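Local coordinates for protein GCN5-related N-acetyltransferase (PDB 2OZG) that is a GCN5-related N-acetyltransferase that binds coenzyme A and probably transfers acetyl groups to amines, perhaps those of aminoglycosides, at residues Pro114-Pro120 with Trp286-Asn292; Gly62-Met68 with Ala80-Gly86; Glu132-Ser136 with Ala353-Leu359. All blocks are in the same frame, centred on the assembly; numbering follows the deposited sequence.

Contact 1 of 3, residues Pro114-Pro120 with Trp286-Asn292; sequences PISVLYP and WMLRIVN
P114 O is gripped by two successive backbone amides, V291 N at 2.8 Å and N292 N at 3.1 Å. Both come from the same face of its carbonyl plane; the longer bond is the straighter, whereas V291 N stands well above the plane in a more bent bond. This shared acceptor fastens the end of strand 279-290 just before N292, whose OD1 caps the next helix at K295 N. Onward, 115-118 and 286-290 run antiparallel. S116 and R289 exchange both their backbone bonds, as do L118 and M287, the straightest being M287 N to L118 O at 2.8 Å. Between these pairs the sheet's two faces differ. I115, V117, L288 and I290 share an apolar face, where V117 CG2 meets L288 CD1 at 3.7 Å and V117 CG1 reaches W286 CE3. The face of S116, L118, M287 and R289 is mixed: S116 OG bonds to A80 O of strand 75-87, R289 NH1 donates to I290 O and forms a salt bridge with D316, and the SE of selenomethionine M287 lies 3.9 Å from P120 CG. At the other end of the ladder Y119, just past its strand, meets W286. W286 CB lies over the face of the Y119 ring, 3.9 Å from the ring centroid. With CG between backbone N and carbonyl carbon (chi1 38°), the indole turns its edge toward the same ring in an offset edge-to-face pair, planes at 64°. Y119 OH is held by D394 O, and Y119 also touches coenzyme A. As an example of how a buried sheet seam pays for its polar atoms, the contact implies that the ladder fixes the backbone spacing, while CH-pi and edge packing probably contribute, with the bond to D394 O, to holding a ring that lines the cofactor pocket.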
loop_
_atom_site.group_PDB
_atom_site.type_symbol
_atom_site.label_atom_id
_atom_site.label_comp_id
_atom_site.label_asym_id
_atom_site.label_seq_id
_atom_site.Cartn_x
_atom_site.Cartn_y
_atom_site.Cartn_z
ATOM N N PRO A 114 32.950 5.728 -33.779
ATOM C CA PRO A 114 33.650 6.377 -32.680
ATOM C C PRO A 114 33.073 6.394 -31.308
ATOM O O PRO A 114 33.817 6.772 -30.379
ATOM C CB PRO A 114 33.732 7.826 -33.150
ATOM C CG PRO A 114 32.516 8.013 -33.922
ATOM C CD PRO A 114 32.274 6.718 -34.638
ATOM N N ILE A 115 31.759 6.128 -31.175
ATOM C CA ILE A 115 31.080 6.079 -29.870
ATOM C C ILE A 115 30.101 4.908 -29.801
ATOM O O ILE A 115 29.706 4.345 -30.832
ATOM C CB ILE A 115 30.337 7.353 -29.529
ATOM C CG1 ILE A 115 29.392 7.710 -30.664
ATOM C CG2 ILE A 115 31.324 8.541 -29.337
ATOM C CD1 ILE A 115 28.394 8.775 -30.282
ATOM N N SER A 116 29.774 4.513 -28.580
ATOM C CA SER A 116 28.873 3.395 -28.311
ATOM C C SER A 116 28.080 3.785 -27.065
ATOM O O SER A 116 28.607 4.416 -26.167
ATOM C CB SER A 116 29.627 2.099 -28.069
ATOM O OG SER A 116 28.775 0.978 -27.726
ATOM N N VAL A 117 26.811 3.421 -27.054
ATOM C CA VAL A 117 25.889 3.744 -25.974
ATOM C C VAL A 117 25.082 2.478 -25.563
ATOM O O VAL A 117 24.807 1.604 -26.413
ATOM C CB VAL A 117 24.915 4.856 -26.443
ATOM C CG1 VAL A 117 23.691 5.071 -25.446
ATOM C CG2 VAL A 117 25.673 6.132 -26.657
ATOM N N LEU A 118 24.688 2.432 -24.288
ATOM C CA LEU A 118 23.898 1.356 -23.695
ATOM C C LEU A 118 23.288 1.804 -22.378
ATOM O O LEU A 118 23.755 2.748 -21.731
ATOM C CB LEU A 118 24.759 0.081 -23.468
ATOM C CG LEU A 118 26.046 0.168 -22.632
ATOM C CD1 LEU A 118 25.775 0.194 -21.149
ATOM C CD2 LEU A 118 26.914 -1.024 -22.946
ATOM N N TYR A 119 22.242 1.084 -21.983
ATOM C CA TYR A 119 21.519 1.269 -20.728
ATOM C C TYR A 119 22.030 0.127 -19.834
ATOM O O TYR A 119 21.867 -1.083 -20.182
ATOM C CB TYR A 119 20.008 1.156 -20.949
ATOM C CG TYR A 119 19.359 2.383 -21.525
ATOM C CD1 TYR A 119 18.883 3.358 -20.678
ATOM C CD2 TYR A 119 19.207 2.565 -22.907
ATOM C CE1 TYR A 119 18.283 4.498 -21.171
ATOM C CE2 TYR A 119 18.558 3.691 -23.423
ATOM C CZ TYR A 119 18.129 4.655 -22.545
ATOM O OH TYR A 119 17.525 5.792 -22.921
ATOM N N PRO A 120 22.777 0.465 -18.771
ATOM C CA PRO A 120 23.385 -0.668 -18.021
ATOM C C PRO A 120 22.445 -1.369 -16.978
ATOM O O PRO A 120 21.699 -0.715 -16.314
ATOM C CB PRO A 120 24.510 0.019 -17.230
ATOM C CG PRO A 120 23.881 1.379 -16.898
ATOM C CD PRO A 120 23.184 1.766 -18.203
ATOM N N TRP A 286 21.847 6.463 -19.262
ATOM C CA TRP A 286 22.548 5.641 -20.174
ATOM C C TRP A 286 24.024 6.008 -20.197
ATOM O O TRP A 286 24.437 7.114 -19.775
ATOM C CB TRP A 286 21.919 5.671 -21.569
ATOM C CG TRP A 286 21.389 6.961 -22.034
ATOM C CD1 TRP A 286 20.106 7.426 -21.868
ATOM C CD2 TRP A 286 22.066 7.945 -22.809
ATOM N NE1 TRP A 286 19.972 8.657 -22.471
ATOM C CE2 TRP A 286 21.131 8.962 -23.111
ATOM C CE3 TRP A 286 23.384 8.072 -23.289
ATOM C CZ2 TRP A 286 21.464 10.085 -23.871
ATOM C CZ3 TRP A 286 23.700 9.163 -24.051
ATOM C CH2 TRP A 286 22.738 10.167 -24.334
HETATM N N MSE A 287 24.816 5.091 -20.741
HETATM C CA MSE A 287 26.224 5.250 -20.741
HETATM C C MSE A 287 26.769 5.312 -22.104
HETATM O O MSE A 287 26.200 4.746 -23.044
HETATM C CB MSE A 287 26.817 4.075 -20.021
HETATM C CG MSE A 287 26.531 4.011 -18.535
HETATM SE SE MSE A 287 27.509 2.534 -17.651
HETATM C CE MSE A 287 28.216 3.495 -16.057
ATOM N N LEU A 288 27.931 5.931 -22.216
ATOM C CA LEU A 288 28.628 6.098 -23.509
ATOM C C LEU A 288 30.099 5.707 -23.395
ATOM O O LEU A 288 30.742 5.958 -22.381
ATOM C CB LEU A 288 28.537 7.583 -23.936
ATOM C CG LEU A 288 29.100 7.926 -25.341
ATOM C CD1 LEU A 288 28.218 8.824 -26.190
ATOM C CD2 LEU A 288 30.535 8.502 -25.228
ATOM N N ARG A 289 30.617 5.086 -24.450
ATOM C CA ARG A 289 32.001 4.761 -24.535
ATOM C C ARG A 289 32.580 5.561 -25.694
ATOM O O ARG A 289 32.052 5.524 -26.827
ATOM C CB ARG A 289 32.190 3.255 -24.786
ATOM C CG ARG A 289 33.459 2.645 -24.061
ATOM C CD ARG A 289 34.799 3.056 -24.611
ATOM N NE ARG A 289 35.851 2.365 -23.858
ATOM C CZ ARG A 289 37.147 2.513 -24.073
ATOM N NH1 ARG A 289 37.586 3.346 -25.016
ATOM N NH2 ARG A 289 38.009 1.876 -23.309
ATOM N N ILE A 290 33.627 6.322 -25.422
ATOM C CA ILE A 290 34.395 6.956 -26.505
ATOM C C ILE A 290 35.290 5.874 -27.075
ATOM O O ILE A 290 36.264 5.465 -26.457
ATOM C CB ILE A 290 35.238 8.119 -25.985
ATOM C CG1 ILE A 290 34.332 9.168 -25.317
ATOM C CG2 ILE A 290 36.151 8.682 -27.103
ATOM C CD1 ILE A 290 33.599 10.143 -26.232
ATOM N N VAL A 291 34.925 5.373 -28.245
ATOM C CA VAL A 291 35.670 4.305 -28.883
ATOM C C VAL A 291 36.926 4.834 -29.620
ATOM O O VAL A 291 38.013 4.213 -29.582
ATOM C CB VAL A 291 34.767 3.526 -29.853
ATOM C CG1 VAL A 291 35.561 2.430 -30.584
ATOM C CG2 VAL A 291 33.569 2.922 -29.105
ATOM N N ASN A 292 36.762 5.984 -30.283
ATOM C CA ASN A 292 37.869 6.690 -30.964
ATOM C C ASN A 292 37.872 8.180 -30.584
ATOM O O ASN A 292 36.966 8.931 -30.953
ATOM C CB ASN A 292 37.782 6.506 -32.459
ATOM C CG ASN A 292 39.017 7.008 -33.154
ATOM O OD1 ASN A 292 39.339 8.199 -33.130
ATOM N ND2 ASN A 292 39.744 6.093 -33.731
#

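Contact 2 of 3, residues Gly62-Met68 with Ala80-Gly86; sequences GLAILPM and AGIAAVG. With COA (coenzyme A), chain C.
With CG placed between its backbone N and carbonyl carbon (chi1 53°), L63 sends CD2 to 3.9 Å from I82 CG2, and V85, whose CG2 stays beside the backbone N, meets L63 CB with that CG2 at 3.9 Å. L63 and V85 thus run alongside each other in the same direction, while L63 and I82 run at a slant. Two residues before V85, A83 O comes 3.4 Å from L63 CB although it is busy accepting from A64 N. That bond and its mate, A83 N to A64 O, are both nearly straight at hydrogen (175°). G81 and L66 form a similar pair, tightest at L66 N to G81 O, 2.7 Å, and G62 and G86 close the far end. Between the A64-A83 and G62-G86 pairs, A84 and V85 together face L63: the register slips by one residue, a beta bulge in which A84 adopts positive phi (45°). A bulge in this strand, at the acyl-binding cleft, belongs to the GNAT fold, where the kink turns backbone amides toward acetyl-coenzyme A. Here V85 N comes 3.1 Å from COA S1P, and V85 CB touches the same sulfur at 3.6 Å, so the thiol end of the cofactor lies against the kinked strand; I87 N, just beyond, bonds to the cofactor too. On one face of the sheet A64 CB, A83 CB and L66 CD1 form an apolar patch, with helix 37-45 packed on L66 and A83. Selenomethionine M68, bent at its last torsion, brings CE over G81, 3.8 Å from G81 CA, filling the place where a side chain would otherwise stand. The opposite face carries I65, whose CG2 rests on A80 CB, and helix 96-110 covers L63 and I82.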
loop_
_atom_site.group_PDB
_atom_site.type_symbol
_atom_site.label_atom_id
_atom_site.label_comp_id
_atom_site.label_asym_id
_atom_site.label_seq_id
_atom_site.Cartn_x
_atom_site.Cartn_y
_atom_site.Cartn_z
ATOM N N GLY A 62 25.741 -13.588 -25.064
ATOM C CA GLY A 62 25.834 -12.741 -26.218
ATOM C C GLY A 62 25.188 -11.397 -26.072
ATOM O O GLY A 62 24.761 -10.997 -25.005
ATOM N N LEU A 63 25.136 -10.679 -27.190
ATOM C CA LEU A 63 24.505 -9.397 -27.229
ATOM C C LEU A 63 24.153 -9.044 -28.680
ATOM O O LEU A 63 24.467 -9.801 -29.630
ATOM C CB LEU A 63 25.435 -8.329 -26.555
ATOM C CG LEU A 63 26.903 -8.248 -27.077
ATOM C CD1 LEU A 63 26.993 -7.721 -28.487
ATOM C CD2 LEU A 63 27.774 -7.374 -26.235
ATOM N N ALA A 64 23.527 -7.874 -28.838
ATOM C CA ALA A 64 23.270 -7.243 -30.111
ATOM C C ALA A 64 23.987 -5.901 -30.199
ATOM O O ALA A 64 24.056 -5.111 -29.226
ATOM C CB ALA A 64 21.761 -7.009 -30.319
ATOM N N ILE A 65 24.566 -5.673 -31.362
ATOM C CA ILE A 65 25.185 -4.401 -31.716
ATOM C C ILE A 65 24.226 -3.707 -32.716
ATOM O O ILE A 65 23.887 -4.305 -33.755
ATOM C CB ILE A 65 26.541 -4.568 -32.445
ATOM C CG1 ILE A 65 27.545 -5.344 -31.603
ATOM C CG2 ILE A 65 27.130 -3.167 -32.724
ATOM C CD1 ILE A 65 28.848 -5.546 -32.354
ATOM N N LEU A 66 23.840 -2.464 -32.427
ATOM C CA LEU A 66 22.944 -1.659 -33.304
ATOM C C LEU A 66 23.698 -0.494 -33.917
ATOM O O LEU A 66 23.935 0.539 -33.255
ATOM C CB LEU A 66 21.696 -1.135 -32.521
ATOM C CG LEU A 66 20.901 -2.232 -31.818
ATOM C CD1 LEU A 66 19.672 -1.675 -31.084
ATOM C CD2 LEU A 66 20.442 -3.305 -32.792
ATOM N N PRO A 67 24.183 -0.694 -35.151
ATOM C CA PRO A 67 24.880 0.383 -35.779
ATOM C C PRO A 67 23.945 1.453 -36.243
ATOM O O PRO A 67 23.095 1.214 -37.102
ATOM C CB PRO A 67 25.631 -0.286 -36.963
ATOM C CG PRO A 67 25.403 -1.745 -36.828
ATOM C CD PRO A 67 24.217 -1.919 -35.933
HETATM N N MSE A 68 24.112 2.647 -35.693
HETATM C CA MSE A 68 23.223 3.734 -36.046
HETATM C C MSE A 68 23.925 5.072 -35.874
HETATM O O MSE A 68 25.060 5.221 -36.269
HETATM C CB MSE A 68 21.952 3.613 -35.196
HETATM C CG MSE A 68 22.195 3.617 -33.733
HETATM SE SE MSE A 68 20.598 3.638 -32.647
HETATM C CE MSE A 68 21.244 2.518 -31.215
ATOM N N ALA A 80 27.354 2.931 -32.092
ATOM C CA ALA A 80 26.952 1.540 -31.990
ATOM C C ALA A 80 26.255 1.298 -30.636
ATOM O O ALA A 80 26.867 1.432 -29.565
ATOM C CB ALA A 80 28.124 0.618 -32.181
ATOM N N GLY A 81 24.952 1.012 -30.718
ATOM C CA GLY A 81 24.126 0.765 -29.560
ATOM C C GLY A 81 24.366 -0.660 -29.145
ATOM O O GLY A 81 24.523 -1.534 -30.001
ATOM N N ILE A 82 24.524 -0.882 -27.844
ATOM C CA ILE A 82 24.691 -2.258 -27.337
ATOM C C ILE A 82 23.376 -2.664 -26.677
ATOM O O ILE A 82 22.927 -1.992 -25.766
ATOM C CB ILE A 82 25.876 -2.396 -26.379
ATOM C CG1 ILE A 82 27.176 -1.907 -27.021
ATOM C CG2 ILE A 82 26.047 -3.857 -25.878
ATOM C CD1 ILE A 82 27.564 -2.674 -28.175
ATOM N N ALA A 83 22.777 -3.772 -27.117
ATOM C CA ALA A 83 21.569 -4.235 -26.539
ATOM C C ALA A 83 21.649 -5.730 -26.104
ATOM O O ALA A 83 22.497 -6.527 -26.560
ATOM C CB ALA A 83 20.421 -4.022 -27.535
ATOM N N ALA A 84 20.693 -6.099 -25.264
ATOM C CA ALA A 84 20.500 -7.487 -24.809
ATOM C C ALA A 84 21.773 -8.243 -24.392
ATOM O O ALA A 84 22.045 -9.330 -24.897
ATOM C CB ALA A 84 19.743 -8.260 -25.869
ATOM N N VAL A 85 22.547 -7.661 -23.483
ATOM C CA VAL A 85 23.735 -8.323 -23.005
ATOM C C VAL A 85 23.298 -9.355 -21.983
ATOM O O VAL A 85 22.695 -9.015 -20.975
ATOM C CB VAL A 85 24.695 -7.336 -22.301
ATOM C CG1 VAL A 85 25.893 -8.074 -21.754
ATOM C CG2 VAL A 85 25.124 -6.257 -23.259
ATOM N N GLY A 86 23.598 -10.611 -22.249
ATOM C CA GLY A 86 23.255 -11.674 -21.323
ATOM C C GLY A 86 24.258 -12.800 -21.309
ATOM O O GLY A 86 24.722 -13.257 -22.367
HETATM N N1A COA C . 26.113 -6.254 -10.444
HETATM C C2A COA C . 27.250 -5.538 -10.360
HETATM N N3A COA C . 28.372 -5.893 -11.019
HETATM C C4A COA C . 28.366 -7.011 -11.786
HETATM C C5A COA C . 27.218 -7.790 -11.893
HETATM C C6A COA C . 26.067 -7.379 -11.191
HETATM N N6A COA C . 24.896 -8.051 -11.225
HETATM N N7A COA C . 27.540 -8.822 -12.710
HETATM C C8A COA C . 28.836 -8.685 -13.087
HETATM N N9A COA C . 29.327 -7.572 -12.518
HETATM C C1B COA C . 30.693 -6.976 -12.615
HETATM C C2B COA C . 31.694 -7.699 -11.717
HETATM O O2B COA C . 31.692 -7.194 -10.362
HETATM C C3B COA C . 33.005 -7.515 -12.472
HETATM O O3B COA C . 33.798 -6.437 -11.956
HETATM P P3B COA C . 35.045 -6.741 -10.950
HETATM O O7A COA C . 36.142 -7.241 -11.875
HETATM O O8A COA C . 35.271 -5.399 -10.261
HETATM O O9A COA C . 34.569 -7.841 -10.010
HETATM C C4B COA C . 32.626 -7.263 -13.929
HETATM O O4B COA C . 31.213 -7.023 -13.955
HETATM C C5B COA C . 32.982 -8.443 -14.835
HETATM O O5B COA C . 32.191 -9.577 -14.451
HETATM P P1A COA C . 31.818 -10.803 -15.458
HETATM O O1A COA C . 32.416 -10.541 -16.820
HETATM O O2A COA C . 32.171 -12.105 -14.739
HETATM O O3A COA C . 30.186 -10.699 -15.496
HETATM P P2A COA C . 29.171 -11.975 -15.678
HETATM O O4A COA C . 29.798 -12.870 -16.750
HETATM O O5A COA C . 28.927 -12.574 -14.295
HETATM O O6A COA C . 27.793 -11.234 -16.245
HETATM C CBP COA C . 25.314 -10.552 -16.311
HETATM C CCP COA C . 26.418 -11.531 -15.854
HETATM C CDP COA C . 25.778 -10.001 -17.658
HETATM C CEP COA C . 25.383 -9.373 -15.345
HETATM C CAP COA C . 23.924 -11.332 -16.406
HETATM O OAP COA C . 23.553 -11.680 -17.783
HETATM C C9P COA C . 22.614 -10.840 -15.730
HETATM O O9P COA C . 22.356 -11.051 -14.426
HETATM N N8P COA C . 21.586 -10.267 -16.388
HETATM C C7P COA C . 21.319 -9.825 -17.758
HETATM C C6P COA C . 21.002 -8.356 -17.531
HETATM C C5P COA C . 22.199 -7.484 -17.883
HETATM O O5P COA C . 23.323 -7.747 -17.459
HETATM N N4P COA C . 21.966 -6.407 -18.648
HETATM C C3P COA C . 22.953 -5.423 -19.083
HETATM C C2P COA C . 22.211 -4.500 -20.024
HETATM S S1P COA C . 21.792 -5.364 -21.594
#

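Contact 3 of 3, residues Glu132-Ser136 with Ala353-Leu359; sequences EQAGS and ASLYTSL
A134 packs tightest against the helix: T357 OG1 donates to A134 O at 2.7 Å, in the carbonyl plane and on a lone pair, while T357 CG2 lies 3.7 Å from A134 CB. The hydroxyl occupies the position between the backbone N and carbonyl carbon (chi1 64°), which turns CG2 onto the alanine and lets OG1 also take a weak bond from L359 N. A valine in place of T357 would probably deprive A134 O of this donor, leaving S354 OG to Q133 O, 2.8 Å, as the hydrogen bond between the two segments. That serine lies one turn back, and L359 CD2 lies over the A134 amide, 3.7 Å from A134 N. Contact is looser at the strand's two ends, where E132 CB only grazes A353 CB at 4.2 Å and S136 OG stands near L359 CD1; residues of a neighbouring subunit pack on E132, S136 and L359, and partly exposed S358 turns away. Contacts of S354, T357 and L359 thus join the GNAT sheet to the sterol carrier protein-like domain, with a classic beta bulge in the strand at A134 and G135, opposite W286, and a Schellman motif ending the helix at S358.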
loop_
_atom_site.group_PDB
_atom_site.type_symbol
_atom_site.label_atom_id
_atom_site.label_comp_id
_atom_site.label_asym_id
_atom_site.label_seq_id
_atom_site.Cartn_x
_atom_site.Cartn_y
_atom_site.Cartn_z
ATOM N N GLU A 132 30.680 5.280 -19.424
ATOM C CA GLU A 132 30.323 6.098 -18.273
ATOM C C GLU A 132 28.983 6.758 -18.436
ATOM O O GLU A 132 28.524 6.969 -19.531
ATOM C CB GLU A 132 31.394 7.164 -17.984
ATOM C CG GLU A 132 31.233 7.967 -16.644
ATOM C CD GLU A 132 31.106 7.061 -15.395
ATOM O OE1 GLU A 132 29.973 6.636 -15.082
ATOM O OE2 GLU A 132 32.122 6.801 -14.730
ATOM N N GLN A 133 28.344 7.093 -17.316
ATOM C CA GLN A 133 27.104 7.864 -17.379
ATOM C C GLN A 133 27.295 9.028 -18.307
ATOM O O GLN A 133 28.284 9.747 -18.218
ATOM C CB GLN A 133 26.696 8.373 -16.010
ATOM C CG GLN A 133 26.451 7.253 -15.006
ATOM C CD GLN A 133 25.851 7.777 -13.740
ATOM O OE1 GLN A 133 25.938 8.974 -13.486
ATOM N NE2 GLN A 133 25.184 6.886 -12.947
ATOM N N ALA A 134 26.337 9.230 -19.213
ATOM C CA ALA A 134 26.509 10.218 -20.224
ATOM C C ALA A 134 25.226 10.881 -20.717
ATOM O O ALA A 134 25.301 11.877 -21.428
ATOM C CB ALA A 134 27.239 9.591 -21.399
ATOM N N GLY A 135 24.057 10.356 -20.349
ATOM C CA GLY A 135 22.824 10.990 -20.761
ATOM C C GLY A 135 21.677 10.489 -19.930
ATOM O O GLY A 135 21.799 9.479 -19.216
ATOM N N SER A 136 20.551 11.140 -20.098
ATOM C CA SER A 136 19.366 10.800 -19.321
ATOM C C SER A 136 18.177 10.286 -20.108
ATOM O O SER A 136 18.072 10.505 -21.311
ATOM C CB SER A 136 18.930 12.044 -18.543
ATOM O OG SER A 136 19.995 12.497 -17.707
ATOM N N ALA A 353 33.781 10.713 -21.718
ATOM C CA ALA A 353 32.408 10.440 -22.113
ATOM C C ALA A 353 31.404 11.451 -21.529
ATOM O O ALA A 353 30.532 11.938 -22.239
ATOM C CB ALA A 353 32.011 9.062 -21.662
ATOM N N SER A 354 31.536 11.732 -20.224
ATOM C CA SER A 354 30.588 12.590 -19.524
ATOM C C SER A 354 30.824 14.018 -19.969
ATOM O O SER A 354 29.877 14.761 -20.097
ATOM C CB SER A 354 30.713 12.486 -18.042
ATOM O OG SER A 354 30.612 11.153 -17.561
ATOM N N LEU A 355 32.091 14.363 -20.223
ATOM C CA LEU A 355 32.446 15.693 -20.701
ATOM C C LEU A 355 31.858 15.933 -22.089
ATOM O O LEU A 355 31.233 16.970 -22.352
ATOM C CB LEU A 355 33.969 15.822 -20.792
ATOM C CG LEU A 355 34.511 17.174 -21.309
ATOM C CD1 LEU A 355 34.187 18.279 -20.349
ATOM C CD2 LEU A 355 35.993 17.132 -21.585
ATOM N N TYR A 356 32.059 14.947 -22.967
ATOM C CA TYR A 356 31.605 14.994 -24.366
ATOM C C TYR A 356 30.134 15.232 -24.555
ATOM O O TYR A 356 29.706 16.013 -25.401
ATOM C CB TYR A 356 31.950 13.663 -25.032
ATOM C CG TYR A 356 31.641 13.493 -26.531
ATOM C CD1 TYR A 356 30.422 13.072 -26.968
ATOM C CD2 TYR A 356 32.610 13.677 -27.470
ATOM C CE1 TYR A 356 30.169 12.844 -28.346
ATOM C CE2 TYR A 356 32.350 13.495 -28.843
ATOM C CZ TYR A 356 31.140 13.067 -29.258
ATOM O OH TYR A 356 30.911 12.886 -30.629
ATOM N N THR A 357 29.329 14.560 -23.750
ATOM C CA THR A 357 27.857 14.678 -23.854
ATOM C C THR A 357 27.200 15.854 -23.164
ATOM O O THR A 357 25.991 16.083 -23.346
ATOM C CB THR A 357 27.204 13.415 -23.241
ATOM O OG1 THR A 357 27.505 13.365 -21.849
ATOM C CG2 THR A 357 27.702 12.200 -23.945
ATOM N N SER A 358 27.971 16.609 -22.392
ATOM C CA SER A 358 27.454 17.717 -21.601
ATOM C C SER A 358 26.538 17.296 -20.480
ATOM O O SER A 358 25.765 18.095 -19.990
ATOM C CB SER A 358 26.691 18.763 -22.462
ATOM O OG SER A 358 27.339 18.893 -23.675
ATOM N N LEU A 359 26.622 16.055 -20.024
ATOM C CA LEU A 359 25.813 15.662 -18.876
ATOM C C LEU A 359 26.244 16.466 -17.648
ATOM O O LEU A 359 25.399 16.941 -16.862
ATOM C CB LEU A 359 26.000 14.146 -18.587
ATOM C CG LEU A 359 25.171 13.627 -17.420
ATOM C CD1 LEU A 359 23.695 13.851 -17.618
ATOM C CD2 LEU A 359 25.465 12.160 -17.153
#

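Followed from the N terminus, contact 2 closes first: strands 58-72 and 75-87 fold back on each other through a tight turn, pairing 62-68 with 80-86 in a beta hairpin. Contact 1 opens after it, at 114-120, beside strand 75-87, to which 115-118 runs parallel, and is shut only by 286-292, at the end of the second GNAT region. Before it shuts, 132-136 opens contact 3, closed last by 353-359 in the sterol carrier protein-like region. Contacts 1 and 3 therefore cross, whereas contact 2 precedes both in series. Strand 279-290, flanked by 115-118 and 132-143, carries the link between contacts 1 and 3, so the three contacts tie cofactor-binding strands, the second GNAT region and the C-terminal region together.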